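Local coordinates for putative methyl-accepting chemotaxis signal transduction protein (Campylobacter jejuni, PDB 6W3O) that probably acts as a chemoreceptor, its dCache-like sensing region holding an amino-acid ligand, 4-methylisoleucine, in the crystal, at residues L79-G84 with G155-D160; T177-Q182 with F234-C239. One frame throughout, in Å; residues are numbered along the deposited sequence.

Contact 1 of 2, residues L79-G84 with G155-D160; sequences LNVYLG and GVLGVD. With SKG (4-methylisoleucine), chain C.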
ATOM      1  N   LEU A  79     -13.065  -1.935  -3.238  1.00  9.78           N
ATOM      2  CA  LEU A  79     -13.972  -2.671  -2.352  1.00 10.33           C
ATOM      3  C   LEU A  79     -15.086  -1.758  -1.822  1.00  9.58           C
ATOM      4  O   LEU A  79     -16.245  -2.145  -1.815  1.00 11.51           O
ATOM      5  CB  LEU A  79     -13.182  -3.303  -1.206  1.00 10.97           C
ATOM      6  CG  LEU A  79     -13.992  -4.320  -0.430  1.00 15.13           C
ATOM      7  CD1 LEU A  79     -14.193  -5.569  -1.330  1.00 18.96           C
ATOM      8  CD2 LEU A  79     -13.245  -4.650   0.860  1.00 19.02           C
ATOM      9  N   ASN A  80     -14.693  -0.566  -1.364  1.00  8.68           N
ATOM     10  CA  ASN A  80     -15.603   0.434  -0.800  1.00  8.73           C
ATOM     11  C   ASN A  80     -15.135   1.784  -1.269  1.00  9.04           C
ATOM     12  O   ASN A  80     -13.913   2.037  -1.307  1.00  8.99           O
ATOM     13  CB  ASN A  80     -15.629   0.480   0.721  1.00  9.47           C
ATOM     14  CG  ASN A  80     -16.100  -0.816   1.366  1.00 11.03           C
ATOM     15  OD1 ASN A  80     -17.190  -1.297   1.102  1.00 12.45           O
ATOM     16  ND2 ASN A  80     -15.246  -1.368   2.217  1.00 12.39           N
ATOM     17  N   VAL A  81     -16.084   2.682  -1.538  1.00  8.35           N
ATOM     18  CA  VAL A  81     -15.753   4.094  -1.786  1.00  8.13           C
ATOM     19  C   VAL A  81     -16.843   4.883  -1.039  1.00  7.85           C
ATOM     20  O   VAL A  81     -18.036   4.546  -1.131  1.00  9.34           O
ATOM     21  CB  VAL A  81     -15.745   4.422  -3.294  1.00  8.00           C
ATOM     22  CG1 VAL A  81     -15.552   5.901  -3.521  1.00  9.55           C
ATOM     23  CG2 VAL A  81     -14.716   3.626  -4.042  1.00  9.01           C
ATOM     24  N   TYR A  82     -16.452   5.910  -0.290  1.00  7.66           N
ATOM     25  CA  TYR A  82     -17.373   6.507   0.676  1.00  8.23           C
ATOM     26  C   TYR A  82     -17.034   7.946   0.966  1.00  8.13           C
ATOM     27  O   TYR A  82     -15.905   8.392   0.790  1.00  9.00           O
ATOM     28  CB  TYR A  82     -17.452   5.676   1.980  1.00  8.78           C
ATOM     29  CG  TYR A  82     -16.118   5.211   2.519  1.00  8.92           C
ATOM     30  CD1 TYR A  82     -15.526   4.040   2.044  1.00  9.54           C
ATOM     31  CD2 TYR A  82     -15.461   5.914   3.526  1.00  8.97           C
ATOM     32  CE1 TYR A  82     -14.312   3.597   2.561  1.00  9.62           C
ATOM     33  CE2 TYR A  82     -14.242   5.492   4.035  1.00  8.92           C
ATOM     34  CZ  TYR A  82     -13.697   4.304   3.579  1.00  9.09           C
ATOM     35  OH  TYR A  82     -12.521   3.854   4.096  1.00 10.21           O
ATOM     36  N   LEU A  83     -18.025   8.636   1.527  1.00  8.95           N
ATOM     37  CA  LEU A  83     -17.847  10.020   1.964  1.00  8.60           C
ATOM     38  C   LEU A  83     -18.432  10.165   3.376  1.00  8.63           C
ATOM     39  O   LEU A  83     -19.639   9.976   3.572  1.00  9.81           O
ATOM     40  CB  LEU A  83     -18.554  11.001   1.000  1.00  9.32           C
ATOM     41  CG  LEU A  83     -18.435  12.472   1.346  1.00 10.03           C
ATOM     42  CD1 LEU A  83     -16.985  12.936   1.285  1.00 10.41           C
ATOM     43  CD2 LEU A  83     -19.324  13.322   0.479  1.00 11.41           C
ATOM     44  N   GLY A  84     -17.533  10.423   4.328  1.00  9.36           N
ATOM     45  CA  GLY A  84     -17.903  10.583   5.749  1.00  9.73           C
ATOM     46  C   GLY A  84     -18.174  12.018   6.103  1.00  9.37           C
ATOM     47  O   GLY A  84     -17.386  12.904   5.736  1.00 10.35           O
ATOM     48  N   GLY A 155     -16.636  16.695   3.510  1.00 10.45           N
ATOM     49  CA  GLY A 155     -16.500  15.480   4.285  1.00 10.43           C
ATOM     50  C   GLY A 155     -15.187  14.828   3.935  1.00  9.82           C
ATOM     51  O   GLY A 155     -14.354  15.433   3.264  1.00 10.83           O
ATOM     52  N   VAL A 156     -14.999  13.629   4.447  1.00  8.71           N
ATOM     53  CA  VAL A 156     -13.781  12.859   4.206  1.00  9.78           C
ATOM     54  C   VAL A 156     -14.105  11.735   3.241  1.00  9.21           C
ATOM     55  O   VAL A 156     -14.902  10.837   3.538  1.00  9.33           O
ATOM     56  CB  VAL A 156     -13.167  12.327   5.515  1.00  9.37           C
ATOM     57  CG1 VAL A 156     -11.982  11.421   5.179  1.00 11.07           C
ATOM     58  CG2 VAL A 156     -12.772  13.479   6.453  1.00 11.15           C
ATOM     59  N   LEU A 157     -13.425  11.754   2.104  1.00  8.16           N
ATOM     60  CA  LEU A 157     -13.522  10.697   1.100  1.00  8.52           C
ATOM     61  C   LEU A 157     -12.640   9.540   1.523  1.00  8.77           C
ATOM     62  O   LEU A 157     -11.501   9.751   1.963  1.00  9.27           O
ATOM     63  CB  LEU A 157     -13.009  11.253  -0.227  1.00  9.54           C
ATOM     64  CG  LEU A 157     -12.955  10.297  -1.410  1.00  8.85           C
ATOM     65  CD1 LEU A 157     -14.314   9.828  -1.854  1.00 11.37           C
ATOM     66  CD2 LEU A 157     -12.259  10.999  -2.553  1.00  9.62           C
ATOM     67  N   GLY A 158     -13.132   8.321   1.354  1.00  8.12           N
ATOM     68  CA  GLY A 158     -12.306   7.123   1.542  1.00  8.23           C
ATOM     69  C   GLY A 158     -12.460   6.183   0.390  1.00  7.71           C
ATOM     70  O   GLY A 158     -13.542   6.003  -0.174  1.00  8.36           O
ATOM     71  N   VAL A 159     -11.342   5.522   0.062  1.00  7.93           N
ATOM     72  CA  VAL A 159     -11.256   4.512  -0.990  1.00  8.42           C
ATOM     73  C   VAL A 159     -10.523   3.319  -0.414  1.00  7.82           C
ATOM     74  O   VAL A 159      -9.388   3.443   0.062  1.00  8.65           O
ATOM     75  CB  VAL A 159     -10.501   5.055  -2.226  1.00  8.54           C
ATOM     76  CG1 VAL A 159     -10.310   3.944  -3.236  1.00  9.27           C
ATOM     77  CG2 VAL A 159     -11.210   6.230  -2.821  1.00  9.43           C
ATOM     78  N   ASP A 160     -11.194   2.153  -0.378  1.00  8.56           N
ATOM     79  CA  ASP A 160     -10.582   0.933   0.140  1.00  8.32           C
ATOM     80  C   ASP A 160     -10.210  -0.000  -1.000  1.00  9.36           C
ATOM     81  O   ASP A 160     -11.069  -0.428  -1.781  1.00  9.70           O
ATOM     82  CB  ASP A 160     -11.592   0.176   1.044  1.00  8.68           C
ATOM     83  CG  ASP A 160     -12.001   0.909   2.296  1.00  8.88           C
ATOM     84  OD1 ASP A 160     -11.353   1.908   2.667  1.00  9.67           O
ATOM     85  OD2 ASP A 160     -13.034   0.476   2.874  1.00 11.16           O
TER
HETATM   86  N   SKG C 301     -13.018   0.546   5.612  1.00 12.95           N
HETATM   87  CA  SKG C 301     -13.703   1.546   6.449  1.00 11.66           C
HETATM   88  C   SKG C 301     -13.501   1.075   7.891  1.00 13.72           C
HETATM   89  O   SKG C 301     -13.504  -0.151   8.163  1.00 14.15           O
HETATM   90  CB  SKG C 301     -15.171   1.674   5.987  1.00 15.16           C
HETATM   91  CG  SKG C 301     -15.852   2.829   6.747  1.00 16.05           C
HETATM   92  CD1 SKG C 301     -16.974   3.368   5.857  1.00 18.89           C
HETATM   93  CD2 SKG C 301     -16.396   2.342   8.128  1.00 19.78           C
HETATM   94  OXT SKG C 301     -13.332   1.921   8.806  1.00 14.35           O
HETATM   95  CAE SKG C 301     -15.956   0.366   5.998  1.00 19.08           C

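Contact 2 of 2, residues T177-Q182 with F234-C239; sequences TFLFDQ and FAYTAC. With NA (sodium ion), chain F.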
ATOM      1  N   THR A 177      12.065 -11.609  -4.022  1.00 12.59           N
ATOM      2  CA  THR A 177      11.793 -10.312  -3.367  1.00 12.61           C
ATOM      3  C   THR A 177      10.609 -10.477  -2.424  1.00 11.99           C
ATOM      4  O   THR A 177       9.774 -11.357  -2.578  1.00 12.81           O
ATOM      5  CB  THR A 177      11.481  -9.215  -4.412  1.00 11.09           C
ATOM      6  OG1 THR A 177      10.381  -9.611  -5.235  1.00 11.07           O
ATOM      7  CG2 THR A 177      12.706  -8.932  -5.287  1.00 11.79           C
ATOM      8  N   PHE A 178      10.597  -9.600  -1.431  1.00 11.63           N
ATOM      9  CA  PHE A 178       9.599  -9.629  -0.371  1.00 12.54           C
ATOM     10  C   PHE A 178       9.480  -8.277   0.289  1.00 12.91           C
ATOM     11  O   PHE A 178      10.361  -7.418   0.174  1.00 14.07           O
ATOM     12  CB  PHE A 178       9.823 -10.782   0.624  1.00 13.95           C
ATOM     13  CG  PHE A 178      11.242 -10.927   1.132  1.00 14.79           C
ATOM     14  CD1 PHE A 178      12.234 -11.544   0.359  1.00 14.84           C
ATOM     15  CD2 PHE A 178      11.577 -10.544   2.403  1.00 16.95           C
ATOM     16  CE1 PHE A 178      13.502 -11.752   0.852  1.00 16.92           C
ATOM     17  CE2 PHE A 178      12.841 -10.780   2.915  1.00 17.77           C
ATOM     18  CZ  PHE A 178      13.833 -11.322   2.124  1.00 18.95           C
ATOM     19  N   LEU A 179       8.356  -8.095   0.987  1.00 13.82           N
ATOM     20  CA  LEU A 179       8.049  -6.817   1.611  1.00 14.20           C
ATOM     21  C   LEU A 179       7.692  -7.094   3.076  1.00 15.15           C
ATOM     22  O   LEU A 179       6.893  -7.989   3.338  1.00 17.26           O
ATOM     23  CB  LEU A 179       6.847  -6.252   0.899  1.00 18.92           C
ATOM     24  CG  LEU A 179       6.605  -4.787   0.736  1.00 20.47           C
ATOM     25  CD1 LEU A 179       7.807  -4.164   0.053  1.00 19.10           C
ATOM     26  CD2 LEU A 179       5.356  -4.533  -0.090  1.00 15.97           C
ATOM     27  N   PHE A 180       8.184  -6.213   3.966  1.00 15.91           N
ATOM     28  CA  PHE A 180       7.742  -6.101   5.344  1.00 16.05           C
ATOM     29  C   PHE A 180       6.880  -4.861   5.471  1.00 15.06           C
ATOM     30  O   PHE A 180       7.223  -3.814   4.933  1.00 16.10           O
ATOM     31  CB  PHE A 180       8.966  -5.964   6.294  1.00 19.56           C
ATOM     32  CG  PHE A 180       9.880  -7.161   6.299  1.00 19.46           C
ATOM     33  CD1 PHE A 180       9.588  -8.286   7.053  1.00 19.92           C
ATOM     34  CD2 PHE A 180      10.980  -7.205   5.463  1.00 19.42           C
ATOM     35  CE1 PHE A 180      10.468  -9.360   7.077  1.00 21.96           C
ATOM     36  CE2 PHE A 180      11.810  -8.305   5.433  1.00 21.66           C
ATOM     37  CZ  PHE A 180      11.560  -9.378   6.236  1.00 24.32           C
ATOM     38  N   ASP A 181       5.921  -4.932   6.400  1.00 17.74           N
ATOM     39  CA  ASP A 181       5.101  -3.789   6.757  1.00 19.37           C
ATOM     40  C   ASP A 181       5.797  -2.961   7.827  1.00 21.69           C
ATOM     41  O   ASP A 181       6.972  -3.188   8.153  1.00 24.05           O
ATOM     42  CB  ASP A 181       3.683  -4.238   7.156  1.00 19.40           C
ATOM     43  CG  ASP A 181       3.616  -4.955   8.499  1.00 21.18           C
ATOM     44  OD1 ASP A 181       4.573  -4.885   9.302  1.00 21.44           O
ATOM     45  OD2 ASP A 181       2.625  -5.700   8.675  1.00 23.22           O
ATOM     46  N   GLN A 182       5.071  -1.962   8.249  1.00 24.53           N
ATOM     47  CA  GLN A 182       5.512  -0.953   9.192  1.00 27.45           C
ATOM     48  C   GLN A 182       6.107  -1.556  10.472  1.00 27.75           C
ATOM     49  O   GLN A 182       6.916  -0.934  11.184  1.00 30.32           O
ATOM     50  CB  GLN A 182       4.279  -0.065   9.510  1.00 43.35           C
ATOM     51  CG  GLN A 182       3.762   0.749   8.315  1.00 66.89           C
ATOM     52  CD  GLN A 182       2.571   0.181   7.499  1.00 53.36           C
ATOM     53  OE1 GLN A 182       2.416  -1.014   7.305  1.00 21.76           O
ATOM     54  NE2 GLN A 182       1.815   1.107   6.879  1.00 80.87           N
ATOM     55  N   PHE A 234       8.165   3.735   1.238  1.00 16.31           N
ATOM     56  CA  PHE A 234       7.140   4.289   2.156  1.00 16.82           C
ATOM     57  C   PHE A 234       7.397   3.707   3.546  1.00 17.73           C
ATOM     58  O   PHE A 234       8.547   3.706   3.976  1.00 22.33           O
ATOM     59  CB  PHE A 234       5.707   4.073   1.642  1.00 18.39           C
ATOM     60  CG  PHE A 234       5.538   4.468   0.222  1.00 17.10           C
ATOM     61  CD1 PHE A 234       5.881   5.721  -0.203  1.00 18.21           C
ATOM     62  CD2 PHE A 234       5.031   3.571  -0.703  1.00 16.91           C
ATOM     63  CE1 PHE A 234       5.708   6.098  -1.507  1.00 18.48           C
ATOM     64  CE2 PHE A 234       4.875   3.933  -2.013  1.00 17.12           C
ATOM     65  CZ  PHE A 234       5.287   5.184  -2.428  1.00 18.21           C
ATOM     66  N   ALA A 235       6.391   3.120   4.200  1.00 19.90           N
ATOM     67  CA  ALA A 235       6.609   2.530   5.503  1.00 22.53           C
ATOM     68  C   ALA A 235       7.016   1.053   5.418  1.00 19.52           C
ATOM     69  O   ALA A 235       7.309   0.422   6.430  1.00 21.57           O
ATOM     70  CB  ALA A 235       5.377   2.708   6.376  1.00 24.19           C
ATOM     71  N   TYR A 236       7.076   0.524   4.193  1.00 18.14           N
ATOM     72  CA  TYR A 236       7.470  -0.859   3.964  1.00 15.73           C
ATOM     73  C   TYR A 236       9.003  -0.973   3.893  1.00 15.52           C
ATOM     74  O   TYR A 236       9.723  -0.010   3.619  1.00 18.21           O
ATOM     75  CB  TYR A 236       6.938  -1.372   2.609  1.00 19.74           C
ATOM     76  CG  TYR A 236       5.458  -1.435   2.442  1.00 19.71           C
ATOM     77  CD1 TYR A 236       4.699  -2.402   3.064  1.00 18.33           C
ATOM     78  CD2 TYR A 236       4.828  -0.545   1.591  1.00 27.05           C
ATOM     79  CE1 TYR A 236       3.332  -2.472   2.877  1.00 17.88           C
ATOM     80  CE2 TYR A 236       3.503  -0.665   1.307  1.00 31.06           C
ATOM     81  CZ  TYR A 236       2.740  -1.533   2.046  1.00 21.18           C
ATOM     82  OH  TYR A 236       1.417  -1.611   1.689  1.00 24.02           O
ATOM     83  N   THR A 237       9.459  -2.187   4.096  1.00 19.25           N
ATOM     84  CA  THR A 237      10.822  -2.535   3.772  1.00 18.04           C
ATOM     85  C   THR A 237      10.846  -3.619   2.700  1.00 16.80           C
ATOM     86  O   THR A 237      10.228  -4.661   2.871  1.00 16.10           O
ATOM     87  CB  THR A 237      11.592  -3.048   5.015  1.00 20.02           C
ATOM     88  OG1 THR A 237      11.559  -2.035   6.024  1.00 21.03           O
ATOM     89  CG2 THR A 237      13.049  -3.336   4.695  1.00 21.29           C
ATOM     90  N   ALA A 238      11.437  -3.306   1.543  1.00 16.49           N
ATOM     91  CA  ALA A 238      11.546  -4.273   0.436  1.00 15.78           C
ATOM     92  C   ALA A 238      12.918  -4.920   0.461  1.00 13.67           C
ATOM     93  O   ALA A 238      13.900  -4.210   0.571  1.00 16.90           O
ATOM     94  CB  ALA A 238      11.307  -3.578  -0.896  1.00 15.93           C
ATOM     95  N   CYS A 239      12.975  -6.239   0.287  1.00 14.27           N
ATOM     96  CA  CYS A 239      14.234  -6.981   0.290  1.00 14.45           C
ATOM     97  C   CYS A 239      14.316  -7.968  -0.870  1.00 15.49           C
ATOM     98  O   CYS A 239      13.301  -8.443  -1.418  1.00 14.67           O
ATOM     99  CB  CYS A 239      14.405  -7.753   1.608  1.00 17.45           C
ATOM    100  SG  CYS A 239      14.400  -6.772   3.108  1.00 19.32           S
TER
HETATM  101 NA    NA F 304       9.943 -11.082  -7.042  1.00 22.28          NA
HETATM  102  O   HOH W   1       9.185  -1.642   7.312  1.00 28.38           O

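Contact 1 of 2, residues L79-G84 with G155-D160
Tyr82 and Asp160 meet at the ligand. The two side chains cross at about a right angle, their flat ends 66° apart, and Tyr82 OH gives a hydrogen bond to Asp160 OD1 (2.7 Å), arriving on the syn side. Thr142 holds the same oxygen. The other one, Asp160 OD2, takes the amino group of 4-methylisoleucine (SKG N, 2.7 Å) and, through its anti lone pair, Asn80 ND2 at 3.0 Å. The Asn80 amide stands nearly perpendicular to the carboxylate yet keeps that acceptor close to its own plane. Donors on both oxygens hold the carboxylate's rotation. Two acids near the amino group, Asp160 and Asp133, are consistent with binding an ammonium, as in the amino-acid pockets of dCache sensors; Trp115, Tyr131 and Thr134 also bond the ligand.

Tyr82 CG sits between its backbone N and carbonyl carbon (chi1 45°), which lays the ring over the partner strand. Gly158 CA, with no side chain between it and the ring, makes a CH-pi contact 3.8 Å from the centroid; the ligand's CD1 methyl lies over the opposite face.

Tyr82-Gly158 and Gly84-Val156 are hydrogen-bonded antiparallel pairs. On the other side of the sheet Val81 CG1 touches Leu157 CD1 and Val159 CG2, both at 4.4 Å. Strands 90-94 and 139-149 flank the pair, Trp115 meets Tyr82 edge-to-face, and helix 4-48 covers Val81, Leu157 and Val159.

Contact 2 of 2, residues T177-Q182 with F234-C239
Phe178 and Phe180 share Cys239 between them. Its CB lies over a face of the Phe178 ring, 3.9 Å from the centroid, as a CH-pi contact, while its SG reaches the edge of the other ring, 3.8 Å from Phe180 CE2. Phe178 CG sits between its backbone N and carbonyl carbon (chi1 48°), the ring swung over Cys239; the two aromatics approach one cysteine differently, by face and by edge. A disulfide to Cys230 ties the sulfur down.

On the opposite face of the sheet Leu179 meets Ala238, CD1 to CB at 3.7 Å, and lies obliquely against Tyr236. Its CD2 methyl sits over the Tyr236 ring face, 4.0 Å from the centroid and toward the rim. Phe180 O comes to the edge of the same tyrosine ring, in plane.

Four backbone hydrogen bonds, two in each of the pairs Phe178-Cys239 and Phe180-Thr237, set this antiparallel register. Beyond Phe180 the regular pairing gives way to a water, which donates to Asp181 O and Ala235 O and accepts from Thr237 OG1 (2.7 Å), bridging the two chains where direct backbone bonds stop. Asp181 turns its OD1 back to the backbone N atoms of Lys183 and Lys185. At the opposite end Thr177 OG1 binds a sodium ion at 2.4 Å. The hydroxyls of Thr173 and Thr190 and the carbonyls of Pro174 and Gly175 also bind the ion, and Thr25 hydrogen-bonds to Thr177 OG1.

Strand 177-180 lies between strands 186-189 and 236-243 in the second antiparallel sheet. Helix 4-48 packs on the side of Leu179 and Ala238 and also touches Tyr236; helix 202-211 covers the Phe180, Thr237 and Cys239 face.

Overall arrangement
The two contacts sit in separate antiparallel sheets, their centres 26 Å apart and their nearest atoms about 12 Å apart, and they follow one another in sequence. Helix 4-48 runs past both and lends side chains to one face of each, so it is the element they share. Contact 1 is buried throughout and carries a polar cluster facing the ligand pocket. Contact 2 is mostly buried too, but frays at Asp181, Gln182 and Ala235 toward solvent; its interior is aromatic, with one disulfide sulfur, and a metal site lies at one end. The first lies in what is probably the membrane-distal module, as in dCache receptors, and lines the ligand site; the second lies in the other sheet, away from the amino-acid ligand.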